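Local coordinates for protein putative short-chain dehydrogenase/reductase (Burkholderia xenovorans, PDB 5JY1) that binds NAD and probably works as an oxidoreductase of the short-chain dehydrogenase/reductase family, perhaps as a 3-oxoacyl-[acyl-carrier-protein] reductase, at residues A[10-16]-A[34-40]; A[123-128]-A[168-174]; A[91-95]-A[134-138]. All blocks are in the same frame, centred on the assembly; numbering follows the deposited sequence.

How the contacts relate
Contact 2 lies deepest and contact 3 is likewise fully buried, whereas contact 1 sits at the partly exposed edge where the chain enters its first strand. The chemistry follows the place. In contact 1, backbone and carboxylate hydrogen bonds join the N-terminal loop to the end of helix 25-36; contacts 2 and 3 pack mainly by apolar side chains, although contact 2 ends in a polar site at NAD. Contacts 2 and 3, whose centres lie about 18 Å apart, both use helix 113-141, once against helix 162-182 and once against the loop 91-93 and the start of strand 94-97. Contacts 1 and 3 touch directly, through Val16 and Phe34 on one side and Ser91, Asp93 and Ile94 on the other.

Contact 1: A[10-16]-A[34-40]; sequences GLLEQRV and FGNEGAA
Glu37 holds the loop 10-16 with two different groups. Its side-chain OE1 takes the Leu11 N-H at 2.8 Å along a nearly straight line (173°), through the lone pair anti to the other oxygen; the bend at chi2 (-62°) turns the carboxylate back toward that amide. Its backbone O accepts from Leu12 N. Further along, Ala40 N bonds Arg15 O, opening the parallel pairing of Val16 with Ala40, and one water links Gln14 N to Gly38 O. The charged end of Arg15 turns elsewhere, to Asp93.

The apolar part centres on Leu12. Its CD1 lies over one face of the Phe34 ring, 4.1 Å from the centroid, in a CH-pi contact, while Leu12 CG packs on Glu37 CB and Leu12 CB reaches Ala39 CB at 3.7 Å. Helix 227-239 and strands 16-20 and 94-97 also pack on Phe34.

Gly38, at positive phi, is the C-prime residue of a Schellman motif, with Ala39 N bonded to Phe34 O and Gly38 N to Gly35 O. The helix thus ends in a turn that leads straight into strand 40-45, closing the first beta-alpha-beta unit of the Rossmann fold.

Contact 2: A[123-128]-A[168-174]; sequences SLWATW and KAGIVGL. With NAD (nicotinamide-adenine-dinucleotide), chain E.
The indole of Trp128 meets Leu174 at its edge: Leu174 CD1 lies near the ring plane, 3.8 Å from Trp128 CE3, and the two side chains cross at about a right angle. The indole NE1 bonds Asp113 of the third subunit, whose Leu116 also packs on Trp128. The other methyl, Leu174 CD2, turns to Thr127 CG2 at 4.0 Å.

Between the helices, in the conformer described, Ile171 CD1 settles against Thr127 and touches Leu124 CD1, Leu124 and Ile171 sliding past each other in opposite directions. Thr127 OG1 donates to Ser123 O at 2.9 Å; the same oxygen takes Thr127 N from the opposite face of its plane. Leu124 CD1 also rests 3.8 Å from Gly170 C, and the axes of segments 123-128 and 168-174 approach to 9.1 Å, 27° from parallel.

Lys168, bent at chi2 (-63°), brings NZ to NAD O3D at 2.9 Å. NZ also bonds Phe149 O and a water shared with Ser123 OG, and these three partners probably hold the ammonium group in place. Tyr164, one helical turn earlier, also bonds NAD. This Tyr-x-x-x-Lys pair on helix 162-182, with lysine gripping the nicotinamide ribose, is the signature of the short-chain dehydrogenase/reductase active site.

Contact 3: A[91-95]-A[134-138]; sequences SLDIL and AFVPM
Leu92 and Met138 bury the most surface, and they meet through the Leu92 backbone: Met138 CG lies 3.3 Å from Leu92 O. Beyond CG the methionine is extended, with chi2 and chi3 both close to 180°, and carries its terminal methyl to the backbone leading into strand 94-97. There Met138 CE comes to 3.5 Å from Asp93 O and packs on Leu95 CB at 4.1 Å. The methionine thus lies, through CG and CE, against backbone as much as against side chains, its methyl close to the carbonyl oxygens of Leu92 and Asp93.

The Leu92 side chain faces the helix. With CG anti to the backbone N (chi1 -180°), one branch is carried to Ala134, CD2 standing 3.9 Å from Ala134 CB, while Leu92 CB sits against Pro137 CG. The single methyl of Ala134, third of the group, is shared by two leucines, for Leu95 CD2 approaches the same CB at 4.0 Å. The helix is kinked where the Pro137 nitrogen makes no bond to the preceding turn.

The CB of Asp93 points away from the helix. Its carboxylate receives Ser91 OG at 2.8 Å on the syn side of OD2 but 33° out of the carboxylate plane, and forms a salt bridge with Arg15. Leu92 and Leu95 also pack on Leu18 of strand 16-20, Val82 and Ala85 of helix 75-89 touch Leu92, and Ile187 of strand 187-194 touches Met138. Helix 113-141 thus packs against the loop 91-93 and the first residues of strand 94-97, beside helix 75-89, whose Val86 meets Pro137.

Contact 1: A[10-16]-A[34-40]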
loop_
_atom_site.group_PDB
_atom_site.type_symbol
_atom_site.label_atom_id
_atom_site.label_comp_id
_atom_site.label_asym_id
_atom_site.label_seq_id
_atom_site.Cartn_x
_atom_site.Cartn_y
_atom_site.Cartn_z
ATOM N N GLY A 10 0.224 25.979 23.745
ATOM C CA GLY A 10 -0.264 25.558 22.446
ATOM C C GLY A 10 0.816 24.865 21.638
ATOM O O GLY A 10 2.001 25.169 21.745
ATOM N N LEU A 11 0.387 23.921 20.799
ATOM C CA LEU A 11 1.318 23.089 20.049
ATOM C C LEU A 11 1.996 23.824 18.905
ATOM O O LEU A 11 2.984 23.311 18.367
ATOM C CB LEU A 11 0.594 21.855 19.505
ATOM C CG LEU A 11 0.219 20.786 20.538
ATOM C CD1 LEU A 11 -0.621 19.690 19.912
ATOM C CD2 LEU A 11 1.476 20.211 21.175
ATOM N N LEU A 12 1.497 25.001 18.522
ATOM C CA LEU A 12 2.050 25.741 17.392
ATOM C C LEU A 12 2.452 27.156 17.797
ATOM O O LEU A 12 2.496 28.056 16.952
ATOM C CB LEU A 12 1.060 25.781 16.226
ATOM C CG LEU A 12 0.441 24.452 15.786
ATOM C CD1 LEU A 12 -0.552 24.667 14.655
ATOM C CD2 LEU A 12 1.514 23.455 15.369
ATOM N N GLU A 13 2.750 27.367 19.080
ATOM C CA GLU A 13 3.142 28.695 19.533
ATOM C C GLU A 13 4.375 29.175 18.780
ATOM O O GLU A 13 5.287 28.398 18.480
ATOM C CB GLU A 13 3.400 28.691 21.041
ATOM C CG GLU A 13 2.133 28.802 21.872
ATOM C CD GLU A 13 2.403 28.784 23.361
ATOM O OE1 GLU A 13 3.588 28.789 23.755
ATOM O OE2 GLU A 13 1.425 28.762 24.140
ATOM N N GLN A 14 4.380 30.470 18.456
ATOM C CA GLN A 14 5.453 31.143 17.727
ATOM C C GLN A 14 5.669 30.587 16.320
ATOM O O GLN A 14 6.697 30.874 15.698
ATOM C CB GLN A 14 6.771 31.116 18.509
ATOM C CG GLN A 14 6.800 32.073 19.706
ATOM C CD GLN A 14 6.121 31.500 20.930
ATOM O OE1 GLN A 14 6.414 30.379 21.346
ATOM N NE2 GLN A 14 5.203 32.263 21.512
ATOM N N ARG A 15 4.720 29.817 15.785
ATOM C CA ARG A 15 4.780 29.357 14.403
ATOM C C ARG A 15 3.764 30.108 13.542
ATOM O O ARG A 15 2.759 30.629 14.033
ATOM C CB ARG A 15 4.529 27.842 14.314
ATOM C CG ARG A 15 5.568 26.998 15.051
ATOM C CD ARG A 15 6.930 27.040 14.360
ATOM N NE ARG A 15 7.959 26.318 15.110
ATOM C CZ ARG A 15 9.259 26.333 14.815
ATOM N NH1 ARG A 15 9.711 27.037 13.786
ATOM N NH2 ARG A 15 10.114 25.657 15.563
ATOM N N VAL A 16 4.041 30.171 12.240
ATOM C CA VAL A 16 3.200 30.870 11.275
ATOM C C VAL A 16 2.742 29.853 10.237
ATOM O O VAL A 16 3.555 29.065 9.740
ATOM C CB VAL A 16 3.958 32.040 10.611
ATOM C CG1 VAL A 16 3.071 32.782 9.621
ATOM C CG2 VAL A 16 4.495 32.997 11.677
ATOM N N PHE A 34 -5.563 25.593 14.109
ATOM C CA PHE A 34 -4.233 26.191 14.209
ATOM C C PHE A 34 -4.254 27.446 15.075
ATOM O O PHE A 34 -3.333 27.683 15.866
ATOM C CB PHE A 34 -3.706 26.549 12.814
ATOM C CG PHE A 34 -3.210 25.379 12.007
ATOM C CD1 PHE A 34 -3.358 24.073 12.446
ATOM C CD2 PHE A 34 -2.572 25.604 10.792
ATOM C CE1 PHE A 34 -2.883 23.007 11.681
ATOM C CE2 PHE A 34 -2.088 24.546 10.033
ATOM C CZ PHE A 34 -2.251 23.250 10.476
ATOM N N GLY A 35 -5.274 28.288 14.904
ATOM C CA GLY A 35 -5.347 29.500 15.702
ATOM C C GLY A 35 -5.415 29.207 17.187
ATOM O O GLY A 35 -4.788 29.898 17.994
ATOM N N ASN A 36 -6.160 28.163 17.566
ATOM C CA ASN A 36 -6.292 27.809 18.974
ATOM C C ASN A 36 -5.026 27.172 19.535
ATOM O O ASN A 36 -4.867 27.115 20.759
ATOM C CB ASN A 36 -7.487 26.874 19.174
ATOM C CG ASN A 36 -8.820 27.587 19.013
ATOM O OD1 ASN A 36 -8.961 28.758 19.378
ATOM N ND2 ASN A 36 -9.803 26.887 18.456
ATOM N N GLU A 37 -4.122 26.697 18.677
ATOM C CA GLU A 37 -2.833 26.188 19.124
ATOM C C GLU A 37 -1.730 27.241 19.084
ATOM O O GLU A 37 -0.559 26.898 19.267
ATOM C CB GLU A 37 -2.423 24.962 18.294
ATOM C CG GLU A 37 -3.351 23.777 18.469
ATOM C CD GLU A 37 -3.380 23.248 19.894
ATOM O OE1 GLU A 37 -2.360 23.358 20.610
ATOM O OE2 GLU A 37 -4.434 22.716 20.297
ATOM N N GLY A 38 -2.068 28.509 18.849
ATOM C CA GLY A 38 -1.111 29.585 18.965
ATOM C C GLY A 38 -0.424 30.008 17.683
ATOM O O GLY A 38 0.420 30.910 17.726
ATOM N N ALA A 39 -0.744 29.392 16.552
ATOM C CA ALA A 39 -0.127 29.804 15.301
ATOM C C ALA A 39 -0.800 31.063 14.777
ATOM O O ALA A 39 -1.985 31.303 15.018
ATOM C CB ALA A 39 -0.225 28.696 14.251
ATOM N N ALA A 40 -0.020 31.883 14.074
ATOM C CA ALA A 40 -0.563 32.973 13.280
ATOM C C ALA A 40 -0.945 32.384 11.932
ATOM O O ALA A 40 -0.116 31.735 11.282
ATOM C CB ALA A 40 0.460 34.096 13.118
HETATM O O HOH W 1 2.185 32.157 19.552
#

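Contact 2: A[123-128]-A[168-174]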
loop_
_atom_site.group_PDB
_atom_site.type_symbol
_atom_site.label_atom_id
_atom_site.label_comp_id
_atom_site.label_asym_id
_atom_site.label_seq_id
_atom_site.Cartn_x
_atom_site.Cartn_y
_atom_site.Cartn_z
ATOM N N SER A 123 -5.489 21.678 -8.018
ATOM C CA SER A 123 -4.921 20.754 -7.046
ATOM C C SER A 123 -3.405 20.651 -7.189
ATOM O O SER A 123 -2.661 21.065 -6.292
ATOM C CB SER A 123 -5.577 19.372 -7.181
ATOM O OG SER A 123 -6.949 19.440 -6.821
ATOM N N LEU A 124 -2.929 20.167 -8.334
ATOM C CA LEU A 124 -1.526 19.770 -8.415
ATOM C C LEU A 124 -0.606 20.975 -8.561
ATOM O O LEU A 124 0.340 21.132 -7.785
ATOM C CB LEU A 124 -1.326 18.787 -9.571
ATOM C CG LEU A 124 0.059 18.160 -9.683
ATOM C CD1 LEU A 124 0.445 17.492 -8.368
ATOM C CD2 LEU A 124 0.087 17.150 -10.837
ATOM N N TRP A 125 -0.850 21.827 -9.564
ATOM C CA TRP A 125 0.011 22.991 -9.755
ATOM C C TRP A 125 -0.027 23.914 -8.543
ATOM O O TRP A 125 1.013 24.429 -8.105
ATOM C CB TRP A 125 -0.407 23.743 -11.015
ATOM C CG TRP A 125 0.114 23.103 -12.274
ATOM C CD1 TRP A 125 -0.572 22.288 -13.132
ATOM C CD2 TRP A 125 1.437 23.226 -12.805
ATOM N NE1 TRP A 125 0.252 21.895 -14.174
ATOM C CE2 TRP A 125 1.486 22.467 -13.995
ATOM C CE3 TRP A 125 2.583 23.922 -12.395
ATOM C CZ2 TRP A 125 2.638 22.386 -14.784
ATOM C CZ3 TRP A 125 3.726 23.831 -13.165
ATOM C CH2 TRP A 125 3.745 23.073 -14.354
ATOM N N ALA A 126 -1.216 24.135 -7.987
ATOM C CA ALA A 126 -1.320 24.970 -6.792
ATOM C C ALA A 126 -0.423 24.456 -5.674
ATOM O O ALA A 126 0.241 25.244 -4.989
ATOM C CB ALA A 126 -2.770 25.022 -6.320
ATOM N N THR A 127 -0.421 23.136 -5.451
ATOM C CA THR A 127 0.423 22.544 -4.418
ATOM C C THR A 127 1.898 22.700 -4.762
ATOM O O THR A 127 2.706 23.097 -3.916
ATOM C CB THR A 127 0.053 21.067 -4.244
ATOM O OG1 THR A 127 -1.284 20.971 -3.742
ATOM C CG2 THR A 127 0.993 20.371 -3.285
ATOM N N TRP A 128 2.262 22.390 -6.008
ATOM C CA TRP A 128 3.631 22.564 -6.494
ATOM C C TRP A 128 4.142 23.987 -6.278
ATOM O O TRP A 128 5.236 24.188 -5.737
ATOM C CB TRP A 128 3.658 22.192 -7.982
ATOM C CG TRP A 128 4.905 22.495 -8.808
ATOM C CD1 TRP A 128 5.161 23.632 -9.516
ATOM C CD2 TRP A 128 5.986 21.595 -9.095
ATOM N NE1 TRP A 128 6.354 23.513 -10.195
ATOM C CE2 TRP A 128 6.877 22.266 -9.952
ATOM C CE3 TRP A 128 6.281 20.280 -8.714
ATOM C CZ2 TRP A 128 8.052 21.677 -10.421
ATOM C CZ3 TRP A 128 7.448 19.702 -9.172
ATOM C CH2 TRP A 128 8.318 20.392 -10.014
ATOM N N LYS A 168 -5.121 14.197 -7.623
ATOM C CA LYS A 168 -4.810 13.938 -6.218
ATOM C C LYS A 168 -3.819 12.786 -6.061
ATOM O O LYS A 168 -3.028 12.774 -5.108
ATOM C CB LYS A 168 -6.098 13.666 -5.433
ATOM C CG LYS A 168 -7.036 14.877 -5.272
ATOM C CD LYS A 168 -6.382 15.992 -4.464
ATOM C CE LYS A 168 -7.432 16.943 -3.891
ATOM N NZ LYS A 168 -6.822 17.941 -2.956
ATOM N N ALA A 169 -3.818 11.824 -6.989
ATOM C CA ALA A 169 -2.753 10.827 -6.987
ATOM C C ALA A 169 -1.398 11.481 -7.243
ATOM O O ALA A 169 -0.402 11.143 -6.587
ATOM C CB ALA A 169 -3.041 9.744 -8.034
ATOM N N GLY A 170 -1.340 12.423 -8.191
ATOM C CA GLY A 170 -0.112 13.179 -8.398
ATOM C C GLY A 170 0.378 13.863 -7.133
ATOM O O GLY A 170 1.587 13.923 -6.875
ATOM N N ILE A 171 -0.553 14.372 -6.320
ATOM C CA ILE A 171 -0.190 15.020 -5.057
ATOM C C ILE A 171 0.600 14.066 -4.170
ATOM O O ILE A 171 1.552 14.465 -3.489
ATOM C CB ILE A 171 -1.455 15.530 -4.337
ATOM C CG1 ILE A 171 -2.119 16.649 -5.133
ATOM C CG2 ILE A 171 -1.116 16.004 -2.924
ATOM C CD1 ILE A 171 -1.337 17.935 -5.120
ATOM N N VAL A 172 0.210 12.788 -4.147
ATOM C CA VAL A 172 0.934 11.817 -3.329
ATOM C C VAL A 172 2.363 11.639 -3.829
ATOM O O VAL A 172 3.312 11.586 -3.035
ATOM C CB VAL A 172 0.176 10.475 -3.284
ATOM C CG1 VAL A 172 0.988 9.437 -2.517
ATOM C CG2 VAL A 172 -1.197 10.660 -2.648
ATOM N N GLY A 173 2.546 11.549 -5.149
ATOM C CA GLY A 173 3.896 11.440 -5.679
ATOM C C GLY A 173 4.743 12.657 -5.352
ATOM O O GLY A 173 5.923 12.531 -5.016
ATOM N N LEU A 174 4.144 13.851 -5.433
ATOM C CA LEU A 174 4.865 15.079 -5.108
ATOM C C LEU A 174 5.211 15.134 -3.623
ATOM O O LEU A 174 6.316 15.551 -3.252
ATOM C CB LEU A 174 4.020 16.284 -5.521
ATOM C CG LEU A 174 4.587 17.674 -5.216
ATOM C CD1 LEU A 174 5.983 17.832 -5.822
ATOM C CD2 LEU A 174 3.630 18.746 -5.741
HETATM P PA NAD E . -14.685 23.077 0.114
HETATM O O1A NAD E . -15.311 23.054 -1.248
HETATM O O2A NAD E . -15.698 23.041 1.249
HETATM O O5B NAD E . -13.692 24.409 0.293
HETATM C C5B NAD E . -12.866 24.706 -0.777
HETATM C C4B NAD E . -12.165 26.094 -0.481
HETATM O O4B NAD E . -11.304 26.323 -1.415
HETATM C C3B NAD E . -13.246 27.225 -0.593
HETATM O O3B NAD E . -13.147 28.090 0.496
HETATM C C2B NAD E . -12.889 27.906 -1.892
HETATM O O2B NAD E . -13.413 29.322 -1.926
HETATM C C1B NAD E . -11.571 27.839 -1.882
HETATM N N9A NAD E . -11.023 28.019 -3.214
HETATM C C8A NAD E . -11.548 27.552 -4.350
HETATM N N7A NAD E . -10.766 27.926 -5.342
HETATM C C5A NAD E . -9.755 28.628 -4.824
HETATM C C6A NAD E . -8.667 29.252 -5.438
HETATM N N6A NAD E . -8.179 29.395 -6.803
HETATM N N1A NAD E . -7.783 29.897 -4.702
HETATM C C2A NAD E . -7.942 29.951 -3.337
HETATM N N3A NAD E . -8.998 29.357 -2.732
HETATM C C4A NAD E . -9.908 28.684 -3.506
HETATM O O3 NAD E . -13.662 21.786 0.216
HETATM P PN NAD E . -13.542 20.666 1.396
HETATM O O1N NAD E . -14.695 19.684 1.267
HETATM O O2N NAD E . -13.534 21.263 2.816
HETATM O O5D NAD E . -12.143 19.831 1.095
HETATM C C5D NAD E . -10.894 20.452 1.395
HETATM C C4D NAD E . -9.717 19.518 0.958
HETATM O O4D NAD E . -9.928 18.276 1.390
HETATM C C3D NAD E . -9.692 19.438 -0.572
HETATM O O3D NAD E . -8.430 19.355 -1.033
HETATM C C2D NAD E . -10.458 18.125 -0.862
HETATM O O2D NAD E . -10.072 17.675 -2.227
HETATM C C1D NAD E . -10.055 17.321 0.099
HETATM N N1N NAD E . -11.016 16.271 0.398
HETATM C C2N NAD E . -12.132 16.535 1.130
HETATM C C3N NAD E . -13.057 15.527 1.414
HETATM C C7N NAD E . -14.302 15.809 2.222
HETATM O O7N NAD E . -15.005 14.893 2.621
HETATM N N7N NAD E . -14.670 17.138 2.520
HETATM C C4N NAD E . -12.833 14.257 0.947
HETATM C C5N NAD E . -11.724 13.989 0.227
HETATM C C6N NAD E . -10.798 15.005 -0.051
HETATM O O HOH W 2 -7.942 20.144 -4.428
#

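Contact 3: A[91-95]-A[134-138]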
loop_
_atom_site.group_PDB
_atom_site.type_symbol
_atom_site.label_atom_id
_atom_site.label_comp_id
_atom_site.label_asym_id
_atom_site.label_seq_id
_atom_site.Cartn_x
_atom_site.Cartn_y
_atom_site.Cartn_z
ATOM N N SER A 91 7.850 34.634 9.447
ATOM C CA SER A 91 8.241 33.310 8.976
ATOM C C SER A 91 7.060 32.697 8.232
ATOM O O SER A 91 5.962 33.258 8.209
ATOM C CB SER A 91 8.667 32.412 10.144
ATOM O OG SER A 91 7.619 32.309 11.103
ATOM N N LEU A 92 7.294 31.525 7.626
ATOM C CA LEU A 92 6.198 30.676 7.142
ATOM C C LEU A 92 6.601 29.239 7.457
ATOM O O LEU A 92 7.218 28.557 6.633
ATOM C CB LEU A 92 5.902 30.868 5.658
ATOM C CG LEU A 92 4.745 29.973 5.185
ATOM C CD1 LEU A 92 3.504 30.132 6.082
ATOM C CD2 LEU A 92 4.410 30.256 3.716
ATOM N N ASP A 93 6.236 28.791 8.657
ATOM C CA ASP A 93 6.681 27.510 9.184
ATOM C C ASP A 93 5.849 26.341 8.691
ATOM O O ASP A 93 6.370 25.224 8.598
ATOM C CB ASP A 93 6.629 27.535 10.715
ATOM C CG ASP A 93 7.371 28.711 11.290
ATOM O OD1 ASP A 93 8.604 28.597 11.446
ATOM O OD2 ASP A 93 6.728 29.751 11.583
ATOM N N ILE A 94 4.577 26.581 8.370
ATOM C CA ILE A 94 3.593 25.528 8.122
ATOM C C ILE A 94 2.785 25.893 6.885
ATOM O O ILE A 94 2.209 26.985 6.821
ATOM C CB ILE A 94 2.641 25.359 9.324
ATOM C CG1 ILE A 94 3.401 24.996 10.603
ATOM C CG2 ILE A 94 1.513 24.365 8.996
ATOM C CD1 ILE A 94 2.667 25.437 11.870
ATOM N N LEU A 95 2.700 24.977 5.920
ATOM C CA LEU A 95 1.889 25.175 4.721
ATOM C C LEU A 95 0.858 24.059 4.609
ATOM O O LEU A 95 1.216 22.880 4.688
ATOM C CB LEU A 95 2.761 25.201 3.463
ATOM C CG LEU A 95 2.027 25.204 2.119
ATOM C CD1 LEU A 95 1.287 26.519 1.889
ATOM C CD2 LEU A 95 3.015 24.940 0.977
ATOM N N ALA A 134 7.008 28.312 -0.319
ATOM C CA ALA A 134 7.191 28.200 1.127
ATOM C C ALA A 134 8.541 27.584 1.477
ATOM O O ALA A 134 9.098 27.868 2.544
ATOM C CB ALA A 134 6.053 27.370 1.730
ATOM N N PHE A 135 9.080 26.753 0.585
ATOM C CA PHE A 135 10.393 26.148 0.783
ATOM C C PHE A 135 11.480 27.175 1.081
ATOM O O PHE A 135 12.407 26.887 1.843
ATOM C CB PHE A 135 10.748 25.343 -0.472
ATOM C CG PHE A 135 12.158 24.837 -0.507
ATOM C CD1 PHE A 135 12.531 23.715 0.227
ATOM C CD2 PHE A 135 13.098 25.442 -1.336
ATOM C CE1 PHE A 135 13.830 23.230 0.162
ATOM C CE2 PHE A 135 14.393 24.965 -1.401
ATOM C CZ PHE A 135 14.764 23.869 -0.661
ATOM N N VAL A 136 11.401 28.367 0.492
ATOM C CA VAL A 136 12.490 29.333 0.627
ATOM C C VAL A 136 12.626 29.763 2.088
ATOM O O VAL A 136 13.713 29.595 2.664
ATOM C CB VAL A 136 12.296 30.527 -0.322
ATOM C CG1 VAL A 136 13.376 31.588 -0.101
ATOM C CG2 VAL A 136 12.285 30.036 -1.776
ATOM N N PRO A 137 11.592 30.303 2.745
ATOM C CA PRO A 137 11.766 30.625 4.172
ATOM C C PRO A 137 11.962 29.399 5.057
ATOM O O PRO A 137 12.646 29.506 6.085
ATOM C CB PRO A 137 10.478 31.381 4.525
ATOM C CG PRO A 137 9.480 30.903 3.521
ATOM C CD PRO A 137 10.267 30.737 2.258
ATOM N N MET A 138 11.379 28.246 4.702
ATOM C CA MET A 138 11.554 27.043 5.513
ATOM C C MET A 138 12.995 26.551 5.472
ATOM O O MET A 138 13.568 26.192 6.509
ATOM C CB MET A 138 10.608 25.933 5.039
ATOM C CG MET A 138 9.145 26.188 5.313
ATOM S SD MET A 138 8.156 24.856 4.608
ATOM C CE MET A 138 6.501 25.369 5.057
#